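Local coordinates for carbonic anhydrase (Neosartorya fumigata, PDB 6LAC), which probably catalyses the reversible hydration of carbon dioxide to hydrogencarbonate, as a beta-class carbonic anhydrase with one zinc ion per subunit, at residues Y90-H93 / I94-G97; E136-V139 / L140-H144; L103-P106 / W107-L111; P13-L16 / D17-P20; M61-D65 / L66-A70. The protein carries 1 engineered substitution. One frame throughout, in Å; residues are numbered along the deposited sequence.

Interaction 1 (Y90-H93 / I94-G97). With ZN (zinc ion), chain C.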
# COMPACT_ATOMS: atom_id res chain seq x y z
N TYR A 90 16.34 1.30 -1.83
CA TYR A 90 17.37 2.34 -1.64
C TYR A 90 16.81 3.73 -1.95
O TYR A 90 16.08 3.90 -2.93
CB TYR A 90 18.63 2.01 -2.42
CG TYR A 90 19.27 0.69 -2.02
CD1 TYR A 90 19.74 0.47 -0.73
CD2 TYR A 90 19.46 -0.31 -2.94
CE1 TYR A 90 20.31 -0.75 -0.37
CE2 TYR A 90 20.02 -1.53 -2.61
CZ TYR A 90 20.48 -1.73 -1.33
OH TYR A 90 21.07 -2.95 -1.06
N GLY A 91 17.22 4.69 -1.14
CA GLY A 91 16.76 6.08 -1.24
C GLY A 91 15.54 6.38 -0.42
O GLY A 91 15.02 7.51 -0.46
N CYS A 92 14.99 5.38 0.28
CA CYS A 92 13.85 5.55 1.21
C CYS A 92 14.06 6.78 2.08
O CYS A 92 15.10 6.94 2.68
CB CYS A 92 13.78 4.29 2.06
SG CYS A 92 12.26 4.18 3.04
N HIS A 93 13.06 7.64 2.22
CA HIS A 93 13.11 8.81 3.12
C HIS A 93 12.65 8.41 4.50
O HIS A 93 12.99 9.05 5.51
CB HIS A 93 12.29 9.98 2.56
CG HIS A 93 12.82 10.47 1.27
ND1 HIS A 93 13.87 11.35 1.16
CD2 HIS A 93 12.47 10.16 0.01
CE1 HIS A 93 14.13 11.56 -0.12
NE2 HIS A 93 13.29 10.85 -0.84
N ILE A 94 11.93 7.30 4.63
CA ILE A 94 11.42 6.87 5.94
C ILE A 94 12.54 6.09 6.65
O ILE A 94 12.88 6.45 7.83
CB ILE A 94 10.09 6.12 5.76
CG1 ILE A 94 9.00 7.05 5.23
CG2 ILE A 94 9.67 5.45 7.04
CD1 ILE A 94 7.81 6.32 4.69
N ALA A 95 13.09 5.03 6.08
CA ALA A 95 14.22 4.26 6.70
C ALA A 95 15.53 4.94 6.32
O ALA A 95 16.23 4.50 5.43
CB ALA A 95 14.17 2.81 6.34
N SER A 96 15.77 6.10 6.95
CA SER A 96 16.92 6.96 6.59
C SER A 96 17.25 7.85 7.77
O SER A 96 16.40 8.07 8.63
CB SER A 96 16.73 7.78 5.33
OG SER A 96 16.16 9.05 5.59
N GLY A 97 18.47 8.35 7.75
CA GLY A 97 18.95 9.38 8.69
C GLY A 97 18.86 8.91 10.12
O GLY A 97 18.94 7.67 10.39
ZN ZN C . 10.56 4.10 1.48
O HOH W 1 17.43 5.32 3.06
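C92 and A95 meet where the loop after strand 83-89 doubles back beside the zinc ion. The sulfur of C92 stands anti to its backbone N (chi1 -169°), which directs SG at the metal, 2.3 Å from zinc. The same sulfur takes the N-H of A95, with N 3.3 Å from SG and an almost straight N-H...S angle of 170°. The methyl of A95 and CB of I94 also lie beside this sulfur; the small alanine lets its amide come close. A95 is also the centre of an inverse gamma turn, closed by a weak bond from S96 N to I94 O.

S96 approaches the preceding backbone differently. Its CB sits 3.2 Å from C92 O, while OG donates to H93 O at 3.2 Å, arriving well above the carbonyl plane. A water links the two arms of the loop, donating to C92 O at 2.9 Å and to A95 O at 2.8 Å. The H93 imidazole has G91 O over one face, offset toward the rim. G91 itself has positive phi (91°), a conformation that glycine tolerates readily.

C34, D36 and H89 complete the metal site, and D36 also accepts a bond from H93 N. With D36 as the fourth ligand, the shell is that of the closed form known in this enzyme class. I94 and H93 pack on Y74 of the second subunit. Because the A95 N-H points into a metal-bound sulfur, it would probably draw some electron density from SG and moderate its donation to zinc, besides holding the ligand in place.

Interaction 2 (E136-V139 / L140-H144)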
# COMPACT_ATOMS: atom_id res chain seq x y z
N GLU A 136 18.42 -2.02 4.42
CA GLU A 136 18.63 -3.49 4.43
C GLU A 136 18.27 -4.05 5.79
O GLU A 136 17.62 -5.11 5.88
CB GLU A 136 20.09 -3.81 4.08
CG GLU A 136 20.48 -3.40 2.68
CD GLU A 136 21.97 -3.34 2.37
OE1 GLU A 136 22.74 -3.63 3.30
OE2 GLU A 136 22.32 -2.95 1.22
N LEU A 137 18.75 -3.41 6.84
CA LEU A 137 18.51 -3.89 8.21
C LEU A 137 17.02 -3.88 8.48
O LEU A 137 16.51 -4.75 9.21
CB LEU A 137 19.30 -3.07 9.24
CG LEU A 137 20.82 -3.31 9.20
CD1 LEU A 137 21.52 -2.16 9.88
CD2 LEU A 137 21.18 -4.62 9.89
N ASN A 138 16.31 -2.84 8.04
CA ASN A 138 14.85 -2.78 8.26
C ASN A 138 14.19 -3.98 7.58
O ASN A 138 13.30 -4.57 8.17
CB ASN A 138 14.32 -1.44 7.81
CG ASN A 138 12.85 -1.26 8.04
OD1 ASN A 138 12.40 -1.45 9.17
ND2 ASN A 138 12.14 -0.90 6.97
N VAL A 139 14.57 -4.28 6.35
CA VAL A 139 13.98 -5.47 5.67
C VAL A 139 14.26 -6.72 6.50
O VAL A 139 13.31 -7.46 6.79
CB VAL A 139 14.50 -5.65 4.24
CG1 VAL A 139 13.97 -6.94 3.65
CG2 VAL A 139 14.09 -4.47 3.35
N LEU A 140 15.48 -6.91 6.96
CA LEU A 140 15.81 -8.14 7.71
C LEU A 140 14.98 -8.19 8.97
O LEU A 140 14.44 -9.26 9.29
CB LEU A 140 17.29 -8.13 8.03
CG LEU A 140 18.23 -8.43 6.87
CD1 LEU A 140 19.67 -8.16 7.31
CD2 LEU A 140 18.07 -9.86 6.37
N GLU A 141 14.88 -7.08 9.70
CA GLU A 141 14.13 -7.11 10.98
C GLU A 141 12.65 -7.25 10.70
O GLU A 141 11.96 -7.95 11.46
CB GLU A 141 14.51 -5.89 11.81
CG GLU A 141 15.98 -5.92 12.20
CD GLU A 141 16.37 -6.65 13.48
OE1 GLU A 141 15.74 -7.70 13.80
OE2 GLU A 141 17.32 -6.15 14.16
N GLN A 142 12.11 -6.67 9.64
CA GLN A 142 10.68 -6.89 9.35
C GLN A 142 10.40 -8.36 8.99
O GLN A 142 9.38 -8.88 9.37
CB GLN A 142 10.21 -5.98 8.23
CG GLN A 142 10.20 -4.50 8.61
CD GLN A 142 9.27 -4.21 9.75
OE1 GLN A 142 8.15 -4.66 9.76
NE2 GLN A 142 9.70 -3.43 10.72
N VAL A 143 11.27 -8.97 8.21
CA VAL A 143 11.09 -10.42 7.91
C VAL A 143 11.10 -11.26 9.20
O VAL A 143 10.17 -12.05 9.39
CB VAL A 143 12.17 -10.85 6.92
CG1 VAL A 143 12.19 -12.39 6.82
CG2 VAL A 143 11.97 -10.19 5.58
N HIS A 144 12.07 -10.99 10.06
CA HIS A 144 12.19 -11.80 11.29
C HIS A 144 10.98 -11.56 12.17
O HIS A 144 10.35 -12.50 12.69
CB HIS A 144 13.48 -11.45 12.01
CG HIS A 144 13.56 -12.05 13.37
ND1 HIS A 144 13.80 -13.41 13.52
CD2 HIS A 144 13.35 -11.54 14.60
CE1 HIS A 144 13.77 -13.72 14.81
NE2 HIS A 144 13.50 -12.58 15.50
O HOH W 2 12.70 -3.11 11.32
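L140, E141, Q142 and V143 donate their backbone N-H groups to E136, L137, N138 and V139 in turn, the regular i to i+4 pattern of an alpha helix. On one side of this helix the side chains of N138 and Q142 cross at a slant, their amide planes 52° apart. OD1 of N138 is 3.7 Å from NE2 of Q142, and a water joins them, donating to OD1 at 2.7 Å and accepting from NE2 at 3.1 Å. N138 reaches the water because CG stands anti to the backbone N (chi1 -178°). Q142 CG lies beside the backbone N, 3.1 Å from N138 O, and the bend at chi2 (-62°) then turns the amide to the water.

The stretch belongs to helix 127-148, which packs along the mixed sheet of the alpha/beta fold: V139 lies on L178 of strand 174-178, and V143 on I86 of strand 83-89. Branched valines suit this face, since V139 CG1 and V143 CG2, one turn apart at 4.3 Å, present a compact apolar ridge to the strands. The other ends of the two amides serve the loop between strand 52-57 and helix 66-77, with N138 ND2 donating to G59 O and Q142 OE1 accepting from M62 N, so buried amides are satisfied at both ends. The E141 chain runs back past the carbonyl of L137, its CG 3.3 Å from L137 O, before its carboxylate bonds H118 through OE2.

Interaction 3 (L103-P106 / W107-L111); sequences LQKP and WSSVL
L103 divides its two methyls between W107 and L111: CD1 meets W107 CB at 3.9 Å, while CD2 touches L111 CD1 at 3.6 Å, each pair of side chains crossing at about a right angle. Standing CG anti to the backbone N (chi1 -168°) swings this fork inward. P106 lies alongside W107 with CG over one face of the indole and CD 3.6 Å from CZ3. Q104 O instead approaches the ring edge in its plane, 3.5 Å from CE3.

These residues lead into helix 107-117, and P106, joined to K105 by a cis peptide, stands just before its first turn. Proline fits there: the N-H it lacks would have no helical acceptor at this end, while its carbonyl takes V110 N. At the subunit interface W107 packs on A70 and L103 on Y74, both of the second subunit.

Two backbone hydrogen bonds tie the segments together. V110 N reaches P106 O at 2.9 Å, the donor almost in line with the carbonyl, whereas S108 N comes to Q104 O at 3.0 Å from 42° outside the carbonyl plane. Among the polar side chains, S108 OG and S109 OG both border the aliphatic part of the extended K105, with CG 3.3 Å from S109 OG.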
# COMPACT_ATOMS: atom_id res chain seq x y z
N LEU A 103 7.00 11.30 11.56
CA LEU A 103 6.80 9.82 11.65
C LEU A 103 6.39 9.45 13.08
O LEU A 103 7.17 9.67 14.00
CB LEU A 103 8.09 9.11 11.21
CG LEU A 103 7.95 7.61 10.96
CD1 LEU A 103 7.04 7.31 9.78
CD2 LEU A 103 9.32 6.97 10.77
N GLN A 104 5.19 8.89 13.26
CA GLN A 104 4.63 8.52 14.57
C GLN A 104 5.09 7.11 15.00
O GLN A 104 5.61 6.34 14.15
CB GLN A 104 3.11 8.58 14.53
CG GLN A 104 2.61 9.94 14.07
CD GLN A 104 1.14 9.97 13.72
OE1 GLN A 104 0.40 9.03 14.01
NE2 GLN A 104 0.71 11.07 13.11
N LYS A 105 4.91 6.81 16.27
CA LYS A 105 5.10 5.46 16.84
C LYS A 105 3.94 4.57 16.40
O LYS A 105 2.83 5.06 16.19
CB LYS A 105 5.12 5.51 18.36
CG LYS A 105 6.26 6.31 18.95
CD LYS A 105 6.20 6.38 20.45
CE LYS A 105 7.11 7.44 21.01
NZ LYS A 105 7.10 7.44 22.49
N PRO A 106 4.14 3.25 16.22
CA PRO A 106 5.42 2.59 16.45
C PRO A 106 6.49 2.61 15.35
O PRO A 106 7.61 2.21 15.59
CB PRO A 106 5.00 1.14 16.66
CG PRO A 106 3.78 1.00 15.79
CD PRO A 106 3.05 2.31 15.91
N TRP A 107 6.20 3.18 14.18
CA TRP A 107 7.17 3.28 13.07
C TRP A 107 8.47 3.92 13.55
O TRP A 107 9.58 3.40 13.29
CB TRP A 107 6.57 4.03 11.88
CG TRP A 107 5.40 3.32 11.26
CD1 TRP A 107 5.45 2.38 10.27
CD2 TRP A 107 4.03 3.36 11.70
NE1 TRP A 107 4.20 1.87 10.04
CE2 TRP A 107 3.31 2.46 10.90
CE3 TRP A 107 3.34 4.09 12.67
CZ2 TRP A 107 1.94 2.25 11.06
CZ3 TRP A 107 1.99 3.89 12.82
CH2 TRP A 107 1.31 2.96 12.06
N SER A 108 8.35 5.03 14.26
CA SER A 108 9.54 5.77 14.73
C SER A 108 10.29 4.94 15.77
O SER A 108 11.49 4.99 15.73
CB SER A 108 9.14 7.11 15.25
OG SER A 108 8.32 6.94 16.37
N SER A 109 9.60 4.16 16.60
CA SER A 109 10.24 3.27 17.61
C SER A 109 11.00 2.14 16.90
O SER A 109 12.14 1.79 17.31
CB SER A 109 9.25 2.72 18.59
OG SER A 109 8.39 3.73 19.11
N VAL A 110 10.43 1.55 15.85
CA VAL A 110 11.15 0.50 15.08
C VAL A 110 12.48 1.03 14.57
O VAL A 110 13.51 0.37 14.72
CB VAL A 110 10.27 0.00 13.93
CG1 VAL A 110 11.06 -0.89 12.96
CG2 VAL A 110 9.06 -0.67 14.52
N LEU A 111 12.47 2.22 13.98
CA LEU A 111 13.71 2.80 13.42
C LEU A 111 14.67 3.18 14.56
O LEU A 111 15.88 3.00 14.36
CB LEU A 111 13.35 3.99 12.53
CG LEU A 111 12.64 3.60 11.24
CD1 LEU A 111 12.23 4.83 10.48
CD2 LEU A 111 13.48 2.71 10.35

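Interaction 4 (P13-L16 / D17-P20)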
# COMPACT_ATOMS: atom_id res chain seq x y z
N PRO A 13 21.73 -10.56 -6.33
CA PRO A 13 20.96 -10.04 -7.45
C PRO A 13 19.89 -11.05 -7.87
O PRO A 13 20.24 -12.22 -7.99
CB PRO A 13 22.00 -9.82 -8.56
CG PRO A 13 23.31 -9.68 -7.81
CD PRO A 13 23.18 -10.52 -6.57
N LEU A 14 18.63 -10.63 -8.02
CA LEU A 14 17.54 -11.52 -8.49
C LEU A 14 17.71 -11.74 -9.99
O LEU A 14 18.04 -10.78 -10.71
CB LEU A 14 16.16 -10.90 -8.22
CG LEU A 14 15.81 -10.63 -6.76
CD1 LEU A 14 14.50 -9.85 -6.66
CD2 LEU A 14 15.71 -11.91 -5.96
N SER A 15 17.48 -12.96 -10.45
CA SER A 15 17.16 -13.21 -11.87
C SER A 15 15.64 -13.31 -11.95
O SER A 15 15.09 -14.12 -11.22
CB SER A 15 17.85 -14.43 -12.39
OG SER A 15 19.23 -14.41 -12.04
N LEU A 16 15.01 -12.49 -12.79
CA LEU A 16 13.53 -12.33 -12.77
C LEU A 16 12.88 -13.68 -12.99
O LEU A 16 11.79 -13.88 -12.45
CB LEU A 16 13.09 -11.34 -13.85
CG LEU A 16 13.27 -9.88 -13.48
CD1 LEU A 16 14.73 -9.53 -13.28
CD2 LEU A 16 12.63 -9.01 -14.54
N ASP A 17 13.52 -14.55 -13.78
CA ASP A 17 12.92 -15.84 -14.18
C ASP A 17 13.12 -16.92 -13.12
O ASP A 17 12.72 -18.07 -13.39
CB ASP A 17 13.48 -16.29 -15.54
CG ASP A 17 14.97 -16.63 -15.56
OD1 ASP A 17 15.38 -17.32 -16.50
OD2 ASP A 17 15.72 -16.15 -14.70
N SER A 18 13.74 -16.64 -11.98
CA SER A 18 13.94 -17.67 -10.92
C SER A 18 13.92 -16.96 -9.58
O SER A 18 14.94 -16.85 -8.91
CB SER A 18 15.20 -18.47 -11.16
OG SER A 18 16.28 -17.58 -11.29
N VAL A 19 12.76 -16.42 -9.22
CA VAL A 19 12.59 -15.82 -7.87
C VAL A 19 11.97 -16.90 -6.98
O VAL A 19 11.14 -17.67 -7.45
CB VAL A 19 11.81 -14.50 -7.93
CG1 VAL A 19 12.53 -13.46 -8.79
CG2 VAL A 19 10.39 -14.67 -8.42
N PRO A 20 12.37 -16.92 -5.70
CA PRO A 20 11.95 -18.00 -4.80
C PRO A 20 10.46 -17.96 -4.42
O PRO A 20 9.92 -18.96 -4.03
CB PRO A 20 12.83 -17.83 -3.56
CG PRO A 20 13.51 -16.48 -3.67
CD PRO A 20 13.40 -16.05 -5.11
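The D17 carboxylate reaches S15 through OD2 alone, 3.6 Å from S15 CB, which lies close to the carboxylate's own plane. The other flat group is the peptide after S15, whose carbonyl receives the N-H of S18 from above its plane, 48° out of it. That bond, 3.0 Å from S18 N to S15 O with an N-H...O angle of 165°, closes a type I beta turn from S15 to S18.

The turn lies in the loop that leaves strand 11-13, at the edge of the sheet within this chain, on the way to strand 29-34. L16 and D17 occupy its corners, where the bonds from CA to CB lead off the turn, though the D17 carboxylate curls back. A polar D17 is natural at so exposed a corner; its CG lies between the backbone N and the carbonyl carbon (chi1 65°). The S18 hydroxyl is near the same serine, OG 3.7 Å from S15 CB.

Apolar residues flank the turn and lead it back to the fold. L14 is buried on M166 and Q177 of the neighbouring strands, and P20 rests on W164. V19 follows the turn, its CG1 3.6 Å from S15 O and 3.8 Å from L16 O. The same methyl also comes to L14 CB at 4.5 Å.

Interaction 5 (M61-D65 / L66-A70); sequences MMVDD and LSCKA
M61 meets C68 through its backbone, O lying 4.3 Å from SG, while its side chain runs the other way to pack on W107, V110 and L111. M62 folds back instead, bent at chi2 and at chi3 (-88°), which brings SD to 4.0 Å from C68 CB and CE to 3.6 Å from C68 O; a flexible thioether suits this curved path over the helix. V63 holds C68 more directly: its N donates to SG at 3.4 Å in an almost straight line (170°), and its methyl CG2 is 4.0 Å from the same sulfur. D64, centre of an inverse gamma turn, faces K69 as a salt bridge, though the position of its OD1 is doubtful. D65 stands at the N-cap position of helix 66-77, and its carbonyl O receives K69 N at 3.1 Å to start the helical bonding.

The D65 carboxylate leaves this cap and serves the dimer interface, where it bonds S67 OG and L66 N of the second subunit; S67 makes the reciprocal bond. The two D65 carboxylates also approach each other across the interface. Such nearness of like charges would probably raise the affinity of one of them for a proton, while the serine and amide donors offset the cost of burying them.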
# COMPACT_ATOMS: atom_id res chain seq x y z
N MET A 61 6.93 -1.59 6.55
CA MET A 61 6.82 -2.20 7.88
C MET A 61 5.47 -2.83 8.09
O MET A 61 4.49 -2.46 7.47
CB MET A 61 7.07 -1.17 8.99
CG MET A 61 8.44 -0.52 8.92
SD MET A 61 8.63 0.44 10.42
CE MET A 61 10.09 1.35 9.95
N MET A 62 5.49 -3.87 8.90
CA MET A 62 4.27 -4.43 9.51
C MET A 62 4.41 -4.23 11.02
O MET A 62 5.39 -4.69 11.65
CB MET A 62 4.15 -5.91 9.17
CG MET A 62 4.08 -6.13 7.70
SD MET A 62 2.48 -5.68 7.05
CE MET A 62 1.72 -7.29 7.35
N VAL A 63 3.46 -3.53 11.59
CA VAL A 63 3.52 -3.13 13.02
C VAL A 63 2.30 -3.74 13.71
O VAL A 63 1.43 -4.37 13.04
CB VAL A 63 3.58 -1.60 13.13
CG1 VAL A 63 4.78 -1.02 12.39
CG2 VAL A 63 2.30 -0.95 12.68
N ASP A 64 2.21 -3.52 15.01
CA ASP A 64 1.10 -4.09 15.81
C ASP A 64 -0.10 -3.17 15.64
O ASP A 64 -0.29 -2.26 16.48
CB ASP A 64 1.49 -4.21 17.28
CG ASP A 64 0.46 -4.95 18.12
OD1 ASP A 64 -0.52 -5.46 17.55
OD2 ASP A 64 0.67 -5.03 19.34
N ASP A 65 -0.86 -3.35 14.56
CA ASP A 65 -2.03 -2.49 14.29
C ASP A 65 -3.07 -3.31 13.54
O ASP A 65 -2.76 -4.44 13.07
CB ASP A 65 -1.54 -1.19 13.65
CG ASP A 65 -2.59 -0.19 13.25
OD1 ASP A 65 -3.41 0.18 14.14
OD2 ASP A 65 -2.57 0.25 12.06
N LEU A 66 -4.30 -2.82 13.51
CA LEU A 66 -5.40 -3.53 12.86
C LEU A 66 -5.05 -3.77 11.39
O LEU A 66 -5.35 -4.89 10.91
CB LEU A 66 -6.68 -2.70 12.97
CG LEU A 66 -7.20 -2.41 14.38
CD1 LEU A 66 -8.63 -1.92 14.30
CD2 LEU A 66 -7.09 -3.64 15.25
N SER A 67 -4.54 -2.76 10.69
CA SER A 67 -4.31 -2.86 9.23
C SER A 67 -3.33 -3.99 8.94
O SER A 67 -3.55 -4.84 8.04
CB SER A 67 -3.80 -1.57 8.64
OG SER A 67 -4.85 -0.65 8.47
N CYS A 68 -2.26 -4.03 9.70
CA CYS A 68 -1.19 -4.98 9.37
C CYS A 68 -1.71 -6.38 9.69
O CYS A 68 -1.59 -7.26 8.85
CB CYS A 68 0.09 -4.60 10.10
SG CYS A 68 0.79 -3.00 9.63
N LYS A 69 -2.44 -6.56 10.78
CA LYS A 69 -3.04 -7.85 11.18
C LYS A 69 -4.14 -8.33 10.21
O LYS A 69 -4.15 -9.51 9.86
CB LYS A 69 -3.57 -7.76 12.61
CG LYS A 69 -2.47 -7.57 13.64
CD LYS A 69 -2.97 -7.52 15.06
CE LYS A 69 -1.85 -7.21 16.03
NZ LYS A 69 -0.93 -8.37 16.16
N ALA A 70 -5.09 -7.47 9.83
CA ALA A 70 -6.17 -7.83 8.90
C ALA A 70 -5.61 -8.15 7.50
O ALA A 70 -6.22 -8.92 6.75
CB ALA A 70 -7.23 -6.75 8.80

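Interaction 2 lies nearest the chain's centre, on the helix against the sheet, and interaction 1 is buried beside it at the metal; interactions 3 and 5 are only partly buried, and interaction 4 is mostly exposed, touching none of the others. Interactions 3 and 5 each lead a loop into a helix and pack together, V63 against P106 and W107. With interaction 1 they share contact with the second subunit. The chemistry follows the place: a cysteine sulfur accepts a backbone N-H in both 90-97 and 61-70, and in 90-97 it also binds zinc; water-linked amides occur in the buried helix, and a single turn bond among exposed residues marks 13-20.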